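Local atomic coordinates of acyl-[acyl-carrier-protein]--UDP-N-acetylglucosamine O-acyltransferase (Acinetobacter baumannii, PDB entry 4E6U), a protein that transfers an acyl chain from acyl carrier protein to UDP-N-acetylglucosamine, an O-acylation that in this family begins the lipid A part of lipopolysaccharide synthesis. Residues G54-G59 against T84-G89; N90-R95 against T111-H116; V70-Q75 against L100-V105. One frame throughout, in Å; residues are numbered along the deposited sequence. Where two conformers were deposited one is given.

Interaction 1: residues G54-G59 against T84-G89; sequences GFTRIG and TWLEIG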
ATOM      1  N   GLY A  54      13.891 -17.434  -8.040  1.00 12.55           N
ATOM      2  CA  GLY A  54      14.839 -18.101  -8.920  1.00 12.88           C
ATOM      3  C   GLY A  54      15.604 -17.061  -9.680  1.00 12.12           C
ATOM      4  O   GLY A  54      15.259 -15.875  -9.648  1.00 12.27           O
ATOM      5  N   PHE A  55      16.678 -17.489 -10.350  1.00 12.68           N
ATOM      6  CA  PHE A  55      17.353 -16.626 -11.332  1.00 12.71           C
ATOM      7  C   PHE A  55      17.691 -15.253 -10.755  1.00 12.83           C
ATOM      8  O   PHE A  55      17.400 -14.213 -11.349  1.00 12.52           O
ATOM      9  CB  PHE A  55      16.516 -16.541 -12.624  1.00 13.69           C
ATOM     10  CG  PHE A  55      16.267 -17.871 -13.235  1.00 14.35           C
ATOM     11  CD1 PHE A  55      17.153 -18.369 -14.191  1.00 17.80           C
ATOM     12  CD2 PHE A  55      15.203 -18.662 -12.820  1.00 16.95           C
ATOM     13  CE1 PHE A  55      16.957 -19.633 -14.741  1.00 19.18           C
ATOM     14  CE2 PHE A  55      14.998 -19.925 -13.377  1.00 18.93           C
ATOM     15  CZ  PHE A  55      15.881 -20.405 -14.330  1.00 18.97           C
ATOM     16  N   THR A  56      18.329 -15.277  -9.592  1.00 12.46           N
ATOM     17  CA  THR A  56      18.646 -14.075  -8.844  1.00 12.38           C
ATOM     18  C   THR A  56      20.072 -14.162  -8.324  1.00 13.10           C
ATOM     19  O   THR A  56      20.457 -15.183  -7.736  1.00 13.44           O
ATOM     20  CB  THR A  56      17.643 -13.895  -7.660  1.00 12.67           C
ATOM     21  OG1 THR A  56      16.325 -13.705  -8.206  1.00 12.59           O
ATOM     22  CG2 THR A  56      17.973 -12.690  -6.808  1.00 13.63           C
ATOM     23  N   ARG A  57      20.846 -13.101  -8.546  1.00 13.39           N
ATOM     24  CA  ARG A  57      22.182 -12.980  -7.976  1.00 14.07           C
ATOM     25  C   ARG A  57      22.116 -11.936  -6.889  1.00 14.10           C
ATOM     26  O   ARG A  57      21.688 -10.810  -7.154  1.00 15.07           O
ATOM     27  CB  ARG A  57      23.200 -12.557  -9.045  1.00 15.67           C
ATOM     28  CG  ARG A  57      23.327 -13.566 -10.160  0.60 18.52           C
ATOM     29  CD  ARG A  57      24.323 -13.120 -11.233  0.60 22.65           C
ATOM     30  NE  ARG A  57      24.167 -13.946 -12.429  0.60 25.17           N
ATOM     31  CZ  ARG A  57      23.522 -13.586 -13.538  0.60 26.24           C
ATOM     32  NH1 ARG A  57      22.967 -12.381 -13.651  0.60 25.65           N
ATOM     33  NH2 ARG A  57      23.439 -14.444 -14.550  0.60 27.51           N
ATOM     34  N   ILE A  58      22.473 -12.312  -5.663  1.00 13.84           N
ATOM     35  CA  ILE A  58      22.462 -11.426  -4.505  1.00 13.50           C
ATOM     36  C   ILE A  58      23.893 -11.247  -4.023  1.00 13.31           C
ATOM     37  O   ILE A  58      24.598 -12.232  -3.823  1.00 14.55           O
ATOM     38  CB  ILE A  58      21.584 -12.006  -3.364  1.00 13.23           C
ATOM     39  CG1 ILE A  58      20.143 -12.139  -3.870  1.00 14.64           C
ATOM     40  CG2 ILE A  58      21.660 -11.133  -2.113  1.00 13.96           C
ATOM     41  CD1 ILE A  58      19.214 -12.938  -2.973  1.00 14.51           C
ATOM     42  N   GLY A  59      24.311 -10.005  -3.841  1.00 13.28           N
ATOM     43  CA  GLY A  59      25.678  -9.708  -3.402  1.00 13.30           C
ATOM     44  C   GLY A  59      25.923  -9.909  -1.923  1.00 13.90           C
ATOM     45  O   GLY A  59      25.281 -10.734  -1.271  1.00 13.56           O
ATOM     46  N   THR A  84      14.846 -14.919 -17.463  1.00 17.71           N
ATOM     47  CA  THR A  84      15.250 -13.564 -17.115  1.00 17.16           C
ATOM     48  C   THR A  84      15.655 -13.529 -15.648  1.00 15.99           C
ATOM     49  O   THR A  84      15.402 -14.473 -14.909  1.00 15.73           O
ATOM     50  CB  THR A  84      14.153 -12.519 -17.359  1.00 17.81           C
ATOM     51  OG1 THR A  84      13.100 -12.765 -16.436  1.00 16.75           O
ATOM     52  CG2 THR A  84      13.570 -12.607 -18.791  1.00 17.98           C
ATOM     53  N   TRP A  85      16.275 -12.424 -15.255  1.00 14.61           N
ATOM     54  CA  TRP A  85      17.061 -12.352 -14.029  1.00 13.76           C
ATOM     55  C   TRP A  85      16.749 -11.139 -13.170  1.00 13.45           C
ATOM     56  O   TRP A  85      16.206 -10.127 -13.642  1.00 12.72           O
ATOM     57  CB  TRP A  85      18.554 -12.325 -14.401  1.00 14.81           C
ATOM     58  CG  TRP A  85      19.009 -13.619 -14.984  1.00 17.32           C
ATOM     59  CD1 TRP A  85      18.873 -14.036 -16.288  1.00 20.74           C
ATOM     60  CD2 TRP A  85      19.654 -14.682 -14.281  1.00 19.86           C
ATOM     61  NE1 TRP A  85      19.400 -15.298 -16.428  1.00 22.14           N
ATOM     62  CE2 TRP A  85      19.893 -15.714 -15.219  1.00 21.17           C
ATOM     63  CE3 TRP A  85      20.071 -14.855 -12.953  1.00 21.12           C
ATOM     64  CZ2 TRP A  85      20.518 -16.922 -14.862  1.00 23.27           C
ATOM     65  CZ3 TRP A  85      20.695 -16.065 -12.599  1.00 23.39           C
ATOM     66  CH2 TRP A  85      20.906 -17.072 -13.557  1.00 22.90           C
ATOM     67  N   LEU A  86      17.130 -11.268 -11.909  1.00 11.90           N
ATOM     68  CA  LEU A  86      17.249 -10.173 -10.965  1.00 11.71           C
ATOM     69  C   LEU A  86      18.668 -10.158 -10.418  1.00 11.91           C
ATOM     70  O   LEU A  86      19.197 -11.208 -10.055  1.00 12.60           O
ATOM     71  CB  LEU A  86      16.244 -10.311  -9.797  1.00 11.83           C
ATOM     72  CG  LEU A  86      16.430  -9.378  -8.585  1.00 10.93           C
ATOM     73  CD1 LEU A  86      16.191  -7.931  -8.979  1.00 12.68           C
ATOM     74  CD2 LEU A  86      15.461  -9.770  -7.472  1.00 12.36           C
ATOM     75  N   GLU A  87      19.257  -8.971 -10.341  1.00 11.82           N
ATOM     76  CA  GLU A  87      20.526  -8.775  -9.653  1.00 12.95           C
ATOM     77  C   GLU A  87      20.383  -7.764  -8.532  1.00 12.97           C
ATOM     78  O   GLU A  87      19.759  -6.711  -8.715  1.00 13.35           O
ATOM     79  CB  GLU A  87      21.595  -8.303 -10.659  1.00 14.28           C
ATOM     80  CG  GLU A  87      22.086  -9.404 -11.574  0.60 14.42           C
ATOM     81  CD  GLU A  87      23.015  -8.922 -12.670  0.60 17.26           C
ATOM     82  OE1 GLU A  87      23.270  -7.699 -12.774  0.60 19.28           O
ATOM     83  OE2 GLU A  87      23.458  -9.797 -13.445  0.60 18.73           O
ATOM     84  N   ILE A  88      20.957  -8.080  -7.379  1.00 12.08           N
ATOM     85  CA  ILE A  88      20.996  -7.208  -6.228  1.00 12.26           C
ATOM     86  C   ILE A  88      22.464  -7.088  -5.824  1.00 12.07           C
ATOM     87  O   ILE A  88      23.155  -8.111  -5.755  1.00 12.77           O
ATOM     88  CB  ILE A  88      20.167  -7.829  -5.075  1.00 12.34           C
ATOM     89  CG1 ILE A  88      18.676  -7.801  -5.424  1.00 13.07           C
ATOM     90  CG2 ILE A  88      20.422  -7.122  -3.757  1.00 13.76           C
ATOM     91  CD1 ILE A  88      17.826  -8.710  -4.528  1.00 13.60           C
ATOM     92  N   GLY A  89      22.918  -5.867  -5.556  1.00 12.33           N
ATOM     93  CA  GLY A  89      24.322  -5.629  -5.161  1.00 12.54           C
ATOM     94  C   GLY A  89      24.574  -5.931  -3.700  1.00 12.93           C
ATOM     95  O   GLY A  89      24.162  -6.989  -3.189  1.00 13.60           O
TER
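Thr84 meets Phe55 through its backbone: its O lies 3.3 Å from Phe55 CB, where the chain of 84-89 draws alongside 54-59. At Trp85, CG is anti to the carbonyl carbon (chi1 -68°), which brings the indole between Arg57 of the neighbouring strand and Phe55 just before it. The Arg57 guanidinium lies flat on one face, its plane 9° from that of the ring, and CZ is 4.0 Å from the centroid of the six-membered ring, a cation-pi stack. Phe55 occupies the opposite face: CB makes a CH-pi contact, and the phenyl edge points at the indole face in a T-shaped pair, with CD1 3.7 Å from Trp85 CZ2. Leu86 uses both backbone groups, its N donating to Phe55 O (3.0 Å) and its O accepting from Arg57 N (2.9 Å). Its side chain lies beside that of Thr56 on the inner face, next to the paired Ile58 and Ile88. Glu87 points to the other face, where OE2 forms a 2.6 Å salt bridge with Arg57 NH1; both residues have second conformers, so this pairing may be partial, while OE1 serves Lys112. Ile88 N continues the ladder to Arg57 O (2.8 Å), and Ile88 O receives Gly59 N. Gly89 O adds a weak second bond to that N, a close approach eased by Gly59 having no side chain. These parallel strands belong to successive coils of the left-handed beta-helix of the hexapeptide transferases. Beta-branched and leucine side chains suit its interior, whereas the Arg57-Trp85 stack, with Phe55 edge-on to the far face and the Arg57 charge probably offset by Glu87, lets a cation and large rings lie on the outer face.

Interaction 2: residues N90-R95 against T111-H116; sequences NNNLIR and TKIGSH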
ATOM      1  N   ASN A  90      25.272  -5.025  -3.026  1.00 12.89           N
ATOM      2  CA  ASN A  90      25.765  -5.274  -1.683  1.00 12.55           C
ATOM      3  C   ASN A  90      25.151  -4.336  -0.672  1.00 13.15           C
ATOM      4  O   ASN A  90      24.786  -3.212  -1.004  1.00 13.03           O
ATOM      5  CB  ASN A  90      27.281  -5.053  -1.653  1.00 14.37           C
ATOM      6  CG  ASN A  90      27.989  -5.796  -2.740  1.00 15.12           C
ATOM      7  OD1 ASN A  90      27.783  -6.981  -2.947  1.00 16.13           O
ATOM      8  ND2 ASN A  90      28.861  -5.080  -3.459  1.00 19.83           N
ATOM      9  N   ASN A  91      25.056  -4.781   0.578  1.00 13.13           N
ATOM     10  CA  ASN A  91      24.721  -3.901   1.683  1.00 13.48           C
ATOM     11  C   ASN A  91      23.349  -3.236   1.580  1.00 12.46           C
ATOM     12  O   ASN A  91      23.150  -2.115   2.043  1.00 14.03           O
ATOM     13  CB  ASN A  91      25.817  -2.837   1.912  1.00 14.34           C
ATOM     14  CG  ASN A  91      27.148  -3.440   2.325  1.00 17.82           C
ATOM     15  OD1 ASN A  91      27.944  -3.846   1.482  1.00 23.40           O
ATOM     16  ND2 ASN A  91      27.392  -3.487   3.607  1.00 20.45           N
ATOM     17  N   ASN A  92      22.406  -3.961   0.989  1.00 12.88           N
ATOM     18  CA  ASN A  92      21.028  -3.489   0.908  1.00 12.44           C
ATOM     19  C   ASN A  92      20.216  -4.001   2.063  1.00 12.14           C
ATOM     20  O   ASN A  92      20.517  -5.058   2.621  1.00 12.99           O
ATOM     21  CB  ASN A  92      20.389  -3.955  -0.388  1.00 12.41           C
ATOM     22  CG  ASN A  92      21.099  -3.385  -1.606  1.00 12.25           C
ATOM     23  OD1 ASN A  92      21.010  -2.175  -1.885  1.00 12.34           O
ATOM     24  ND2 ASN A  92      21.795  -4.232  -2.345  1.00 13.45           N
ATOM     25  N   LEU A  93      19.184  -3.247   2.395  1.00 11.66           N
ATOM     26  CA  LEU A  93      18.197  -3.632   3.403  1.00 11.51           C
ATOM     27  C   LEU A  93      16.870  -3.752   2.686  1.00 11.56           C
ATOM     28  O   LEU A  93      16.387  -2.768   2.119  1.00 12.57           O
ATOM     29  CB  LEU A  93      18.097  -2.566   4.480  1.00 13.08           C
ATOM     30  CG  LEU A  93      19.344  -2.391   5.354  1.00 15.19           C
ATOM     31  CD1 LEU A  93      19.246  -1.130   6.197  1.00 16.91           C
ATOM     32  CD2 LEU A  93      19.602  -3.603   6.245  1.00 17.79           C
ATOM     33  N   ILE A  94      16.310  -4.956   2.676  1.00 10.94           N
ATOM     34  CA  ILE A  94      15.032  -5.231   2.020  1.00 10.85           C
ATOM     35  C   ILE A  94      14.057  -5.670   3.104  1.00 10.41           C
ATOM     36  O   ILE A  94      14.178  -6.766   3.662  1.00 10.96           O
ATOM     37  CB  ILE A  94      15.207  -6.288   0.909  1.00 10.77           C
ATOM     38  CG1 ILE A  94      16.167  -5.756  -0.179  1.00 12.76           C
ATOM     39  CG2 ILE A  94      13.854  -6.667   0.303  1.00 13.29           C
ATOM     40  CD1 ILE A  94      16.647  -6.784  -1.183  1.00 15.06           C
ATOM     41  N   ARG A  95      13.130  -4.787   3.439  1.00 10.38           N
ATOM     42  CA  ARG A  95      12.252  -5.007   4.576  1.00  9.90           C
ATOM     43  C   ARG A  95      11.049  -5.900   4.245  1.00  9.51           C
ATOM     44  O   ARG A  95      10.859  -6.377   3.109  1.00  9.89           O
ATOM     45  CB  ARG A  95      11.806  -3.653   5.121  1.00  9.99           C
ATOM     46  CG  ARG A  95      12.978  -2.806   5.677  1.00 10.45           C
ATOM     47  CD  ARG A  95      13.805  -3.578   6.734  1.00 11.89           C
ATOM     48  NE  ARG A  95      12.918  -4.020   7.802  1.00 12.76           N
ATOM     49  CZ  ARG A  95      12.965  -3.643   9.076  1.00 12.10           C
ATOM     50  NH1 ARG A  95      13.937  -2.851   9.533  1.00 13.49           N
ATOM     51  NH2 ARG A  95      12.037  -4.100   9.911  1.00 12.05           N
ATOM     52  N   THR A 111      16.324  -7.171 -14.112  1.00 12.58           N
ATOM     53  CA  THR A 111      16.063  -6.142 -13.128  1.00 12.62           C
ATOM     54  C   THR A 111      17.302  -6.037 -12.280  1.00 12.11           C
ATOM     55  O   THR A 111      17.860  -7.076 -11.898  1.00 12.25           O
ATOM     56  CB  THR A 111      14.893  -6.568 -12.249  1.00 11.83           C
ATOM     57  OG1 THR A 111      13.764  -6.862 -13.083  1.00 12.28           O
ATOM     58  CG2 THR A 111      14.539  -5.489 -11.236  1.00 11.43           C
ATOM     59  N   LYS A 112      17.760  -4.815 -12.002  1.00 12.22           N
ATOM     60  CA  LYS A 112      19.035  -4.618 -11.308  1.00 13.87           C
ATOM     61  C   LYS A 112      18.911  -3.574 -10.231  1.00 14.43           C
ATOM     62  O   LYS A 112      18.389  -2.485 -10.482  1.00 14.82           O
ATOM     63  CB  LYS A 112      20.146  -4.244 -12.299  1.00 15.30           C
ATOM     64  CG  LYS A 112      21.508  -4.081 -11.660  0.60 17.23           C
ATOM     65  CD  LYS A 112      22.595  -4.047 -12.722  0.60 19.56           C
ATOM     66  CE  LYS A 112      23.980  -3.969 -12.091  0.60 20.98           C
ATOM     67  NZ  LYS A 112      24.379  -5.243 -11.401  0.60 23.38           N
ATOM     68  N   ILE A 113      19.341  -3.914  -9.022  1.00 13.27           N
ATOM     69  CA  ILE A 113      19.452  -2.962  -7.925  1.00 14.19           C
ATOM     70  C   ILE A 113      20.916  -2.944  -7.481  1.00 13.13           C
ATOM     71  O   ILE A 113      21.558  -4.007  -7.435  1.00 13.79           O
ATOM     72  CB  ILE A 113      18.433  -3.271  -6.742  1.00 15.91           C
ATOM     73  CG1 ILE A 113      19.085  -3.820  -5.481  0.60 17.17           C
ATOM     74  CG2 ILE A 113      17.172  -4.015  -7.239  0.60 17.43           C
ATOM     75  CD1 ILE A 113      18.174  -3.740  -4.244  0.60 19.31           C
ATOM     76  N   GLY A 114      21.414  -1.763  -7.139  1.00 12.96           N
ATOM     77  CA  GLY A 114      22.794  -1.610  -6.725  1.00 12.19           C
ATOM     78  C   GLY A 114      23.031  -1.928  -5.269  1.00 12.89           C
ATOM     79  O   GLY A 114      22.603  -2.993  -4.781  1.00 13.46           O
ATOM     80  N   SER A 115      23.711  -1.018  -4.584  1.00 13.60           N
ATOM     81  CA  SER A 115      24.208  -1.246  -3.231  1.00 12.93           C
ATOM     82  C   SER A 115      23.806  -0.152  -2.257  1.00 12.60           C
ATOM     83  O   SER A 115      23.545   0.988  -2.669  1.00 13.03           O
ATOM     84  CB  SER A 115      25.743  -1.361  -3.248  1.00 14.58           C
ATOM     85  OG  SER A 115      26.149  -2.448  -4.062  1.00 15.44           O
ATOM     86  N   HIS A 116      23.754  -0.487  -0.969  1.00 12.92           N
ATOM     87  CA  HIS A 116      23.491   0.475   0.091  1.00 13.34           C
ATOM     88  C   HIS A 116      22.105   1.114   0.002  1.00 13.13           C
ATOM     89  O   HIS A 116      21.908   2.243   0.446  1.00 14.15           O
ATOM     90  CB  HIS A 116      24.593   1.556   0.148  1.00 14.40           C
ATOM     91  CG  HIS A 116      25.949   1.001   0.441  1.00 18.30           C
ATOM     92  ND1 HIS A 116      26.346   0.655   1.715  1.00 22.61           N
ATOM     93  CD2 HIS A 116      26.993   0.723  -0.372  1.00 22.18           C
ATOM     94  CE1 HIS A 116      27.582   0.186   1.673  1.00 22.66           C
ATOM     95  NE2 HIS A 116      27.993   0.210   0.418  1.00 22.71           N
TER
HETATM   96  O   HOH W   1      29.808  -2.502  -0.102  1.00 45.37           O
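Asn90 and Ser115 meet at corners of successive coils, where backbone and side chain share the hydrogen bonding. Asn90 N donates almost straight to Ser115 OG (2.9 Å, 168° at the hydrogen), and Asn90 O accepts from His116 N at 2.9 Å. A small hydroxyl suits Ser115 because it can reach a backbone N-H without bulk. Asn92 adds a second bond from a side chain: ND2 gives a hydrogen to Gly114 O at 2.8 Å, on a carbonyl lone pair and close to the plane of its own amide. OD1 of the same amide accepts from Asn117 N, just beyond. Packing is lighter. Asn91 CB makes a CH-pi contact over the rim of one face of the His116 ring, 3.5 Å from CE1, and the two side chains run alongside each other; Ile113 CD1 touches Asn92 CG at 4.0 Å. A water donates to Asn91 OD1 (2.8 Å) and makes a weak bond with His116 NE2. Asn91 adopts positive phi, a conformation asparagine tolerates well, and His116 does likewise. The side-chain amides of Asn62 and Asn92 each accept from a backbone N of the next coil, at Asn92 and Asn117, probably supplying partners to polar groups at the turns.

Interaction 3: residues V70-Q75 against L100-V105; sequences VGEVCQ and LHRGTV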
ATOM      1  N   VAL A  70      11.440 -12.139  -3.460  1.00 10.77           N
ATOM      2  CA  VAL A  70      12.642 -11.623  -4.121  1.00 10.76           C
ATOM      3  C   VAL A  70      12.919 -12.435  -5.364  1.00 11.09           C
ATOM      4  O   VAL A  70      13.081 -13.656  -5.288  1.00 11.85           O
ATOM      5  CB  VAL A  70      13.851 -11.685  -3.152  1.00 10.75           C
ATOM      6  CG1 VAL A  70      15.136 -11.182  -3.827  1.00 12.91           C
ATOM      7  CG2 VAL A  70      13.577 -10.827  -1.941  1.00 12.53           C
ATOM      8  N   GLY A  71      12.984 -11.778  -6.516  1.00 10.88           N
ATOM      9  CA  GLY A  71      13.318 -12.513  -7.753  1.00 11.50           C
ATOM     10  C   GLY A  71      12.210 -13.442  -8.190  1.00 11.96           C
ATOM     11  O   GLY A  71      12.441 -14.604  -8.538  1.00 12.41           O
ATOM     12  N   GLU A  72      10.988 -12.926  -8.146  1.00 11.85           N
ATOM     13  CA  GLU A  72       9.842 -13.643  -8.667  1.00 11.35           C
ATOM     14  C   GLU A  72       9.572 -13.193 -10.099  1.00 12.25           C
ATOM     15  O   GLU A  72      10.001 -12.101 -10.490  1.00 12.12           O
ATOM     16  CB  GLU A  72       8.620 -13.394  -7.759  1.00 11.91           C
ATOM     17  CG  GLU A  72       7.392 -14.269  -8.079  1.00 11.94           C
ATOM     18  CD  GLU A  72       7.764 -15.753  -8.206  1.00 12.31           C
ATOM     19  OE1 GLU A  72       7.852 -16.429  -7.163  1.00 14.46           O
ATOM     20  OE2 GLU A  72       8.012 -16.249  -9.338  1.00 12.92           O
ATOM     21  N   VAL A  73       8.873 -14.026 -10.865  1.00 12.24           N
ATOM     22  CA  VAL A  73       8.519 -13.684 -12.240  1.00 13.28           C
ATOM     23  C   VAL A  73       7.719 -12.387 -12.248  1.00 13.69           C
ATOM     24  O   VAL A  73       6.952 -12.073 -11.326  1.00 13.84           O
ATOM     25  CB  VAL A  73       7.716 -14.821 -12.926  1.00 13.91           C
ATOM     26  CG1 VAL A  73       8.584 -16.061 -13.120  0.60 14.37           C
ATOM     27  CG2 VAL A  73       6.413 -15.143 -12.182  0.60 15.70           C
ATOM     28  N   CYS A  74       7.875 -11.628 -13.308  1.00 13.32           N
ATOM     29  CA  CYS A  74       7.212 -10.335 -13.371  1.00 15.31           C
ATOM     30  C   CYS A  74       5.706 -10.425 -13.611  1.00 13.54           C
ATOM     31  O   CYS A  74       5.157 -11.502 -13.832  1.00 14.58           O
ATOM     32  CB  CYS A  74       7.853  -9.458 -14.420  1.00 17.97           C
ATOM     33  SG  CYS A  74       7.460  -9.927 -16.064  1.00 24.35           S
ATOM     34  N   GLN A  75       5.070  -9.261 -13.581  1.00 13.52           N
ATOM     35  CA  GLN A  75       3.613  -9.140 -13.713  1.00 14.70           C
ATOM     36  C   GLN A  75       3.174  -8.717 -15.114  1.00 16.72           C
ATOM     37  O   GLN A  75       1.977  -8.592 -15.377  1.00 17.15           O
ATOM     38  CB  GLN A  75       3.101  -8.123 -12.691  1.00 14.19           C
ATOM     39  CG  GLN A  75       3.357  -8.581 -11.271  1.00 13.18           C
ATOM     40  CD  GLN A  75       2.765  -7.650 -10.244  1.00 12.97           C
ATOM     41  OE1 GLN A  75       1.969  -8.085  -9.409  1.00 12.88           O
ATOM     42  NE2 GLN A  75       3.163  -6.379 -10.261  1.00 12.22           N
ATOM     43  N   LEU A 100      10.284  -7.909  -5.464  1.00  9.94           N
ATOM     44  CA  LEU A 100      11.275  -7.536  -6.471  1.00 10.22           C
ATOM     45  C   LEU A 100      11.158  -8.540  -7.594  1.00 10.52           C
ATOM     46  O   LEU A 100      11.330  -9.743  -7.388  1.00 10.92           O
ATOM     47  CB  LEU A 100      12.699  -7.532  -5.897  1.00 11.04           C
ATOM     48  CG  LEU A 100      13.030  -6.345  -5.003  0.60 10.78           C
ATOM     49  CD1 LEU A 100      12.623  -6.649  -3.566  0.60 14.69           C
ATOM     50  CD2 LEU A 100      14.523  -6.015  -5.102  0.60 14.56           C
ATOM     51  N   HIS A 101      10.850  -8.062  -8.795  1.00  9.91           N
ATOM     52  CA  HIS A 101      10.557  -8.965  -9.903  1.00 11.16           C
ATOM     53  C   HIS A 101      11.624  -8.986 -10.980  1.00 11.31           C
ATOM     54  O   HIS A 101      12.298  -7.995 -11.194  1.00 12.50           O
ATOM     55  CB  HIS A 101       9.197  -8.646 -10.514  1.00 11.79           C
ATOM     56  CG  HIS A 101       8.061  -8.999  -9.617  1.00 10.81           C
ATOM     57  ND1 HIS A 101       6.768  -8.589  -9.856  1.00 11.57           N
ATOM     58  CD2 HIS A 101       8.036  -9.701  -8.457  1.00 11.68           C
ATOM     59  CE1 HIS A 101       5.988  -9.055  -8.893  1.00 12.10           C
ATOM     60  NE2 HIS A 101       6.729  -9.742  -8.039  1.00 11.54           N
ATOM     61  N   ARG A 102      11.749 -10.143 -11.618  1.00 12.01           N
ATOM     62  CA  ARG A 102      12.742 -10.364 -12.665  1.00 12.76           C
ATOM     63  C   ARG A 102      12.346  -9.634 -13.942  1.00 12.91           C
ATOM     64  O   ARG A 102      11.227  -9.127 -14.072  1.00 12.45           O
ATOM     65  CB  ARG A 102      12.928 -11.861 -12.887  1.00 13.01           C
ATOM     66  CG  ARG A 102      13.334 -12.587 -11.588  1.00 12.31           C
ATOM     67  CD  ARG A 102      13.910 -13.967 -11.832  1.00 14.14           C
ATOM     68  NE  ARG A 102      13.065 -14.843 -12.655  1.00 15.88           N
ATOM     69  CZ  ARG A 102      12.300 -15.836 -12.192  1.00 17.25           C
ATOM     70  NH1 ARG A 102      12.205 -16.094 -10.894  1.00 15.72           N
ATOM     71  NH2 ARG A 102      11.621 -16.599 -13.043  1.00 21.86           N
ATOM     72  N   GLY A 103      13.292  -9.559 -14.882  1.00 12.91           N
ATOM     73  CA  GLY A 103      13.077  -8.759 -16.098  1.00 13.96           C
ATOM     74  C   GLY A 103      12.254  -9.413 -17.189  1.00 14.01           C
ATOM     75  O   GLY A 103      11.666 -10.470 -17.007  1.00 14.73           O
ATOM     76  N   THR A 104      12.213  -8.740 -18.341  1.00 15.47           N
ATOM     77  CA  THR A 104      11.523  -9.264 -19.519  1.00 16.38           C
ATOM     78  C   THR A 104      12.475  -9.233 -20.706  1.00 17.55           C
ATOM     79  O   THR A 104      13.373  -8.393 -20.777  1.00 17.04           O
ATOM     80  CB  THR A 104      10.261  -8.460 -19.880  1.00 15.63           C
ATOM     81  OG1 THR A 104      10.621  -7.106 -20.184  1.00 16.90           O
ATOM     82  CG2 THR A 104       9.245  -8.481 -18.728  1.00 16.55           C
ATOM     83  N   VAL A 105      12.261 -10.150 -21.648  1.00 19.77           N
ATOM     84  CA  VAL A 105      13.138 -10.205 -22.821  1.00 21.44           C
ATOM     85  C   VAL A 105      12.973  -9.010 -23.750  1.00 22.27           C
ATOM     86  O   VAL A 105      13.903  -8.676 -24.474  1.00 23.50           O
ATOM     87  CB  VAL A 105      13.033 -11.532 -23.604  1.00 22.61           C
ATOM     88  CG1 VAL A 105      13.533 -12.684 -22.736  1.00 24.39           C
ATOM     89  CG2 VAL A 105      11.616 -11.771 -24.124  1.00 23.22           C
TER
HETATM   90  O   HOH W   2      10.252 -17.820  -9.537  1.00 17.41           O
HETATM   91  O   HOH W   3      10.050 -12.126 -15.221  1.00 15.81           O
HETATM   92  O   HOH W   4       6.672  -7.080 -12.273  1.00 14.67           O
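Arg102 lies along the backbone of 71-73, and its side chain follows that backbone. CB and CG pass beside Glu72 O, CG at 3.5 Å, while the backbone N of Arg102 donates to the same oxygen at 2.9 Å. CD then runs past Gly71 O, 3.7 Å away. A bend at the next bond (chi3 -53°) folds the guanidinium back, so that CZ faces Val73 and NH1 donates to Gly71 O at 2.8 Å, approaching from 39° above the carbonyl plane. NH1 also gives a hydrogen to a water that in turn donates to Glu72 OE2. The carboxylate is thus linked through solvent, its OE2 too distant, and too far out of the guanidinium plane, for a salt bridge, and it is steadied by Val73 N. NH2 ends beside Val73 CG1, a touch that is doubtful because that valine has a second conformer. An arginine suits this bend, since its long chain can pack against backbone and still satisfy a carbonyl.

The two segments leave a parallel sheet of the left-handed beta-helix, and the pairing slips by one residue between Val70 and Glu72, a beta bulge. Leu100 O consequently accepts from both Gly71 N (2.8 Å) and Glu72 N (3.3 Å). Gly71 has positive phi at this corner, where glycine is at ease.

Beyond it the chain crosses the His101 ring: Val73 O lies over the centre of one face, and Gln75 CG meets the edge, 3.6 Å from CE1. A water joins ND1 to Gln75 N, while NE2 bonds Glu96 of the third subunit. Arg95 of that subunit binds Val73 O and Cys74 O, so the loop forms part of the trimer interface. Cys74 SG packs against Thr104 CG2 at 3.5 Å.

Interactions 1 and 2 lie about 10 Å apart, centre to centre, and share a sheet: strand 85-88 of interaction 1 pairs on its other edge with strand 110-113 of interaction 2, through Glu87 N to Thr111 O and Ile113 N to Glu87 O. Interaction 3 touches the residue before strand 85-88, Thr84, whose OG1 bonds Gly103 O. It is the most buried, built on backbone carbonyls, waters, a histidine and an arginine; its loop reaches the third subunit, while Arg95 at the end of 90-95 makes the reciprocal bonds to the second. Interaction 1 mixes an aliphatic inner face with aromatic and charged outer groups. Interaction 2, at a partly exposed corner, relies on amides, a hydroxyl and one water.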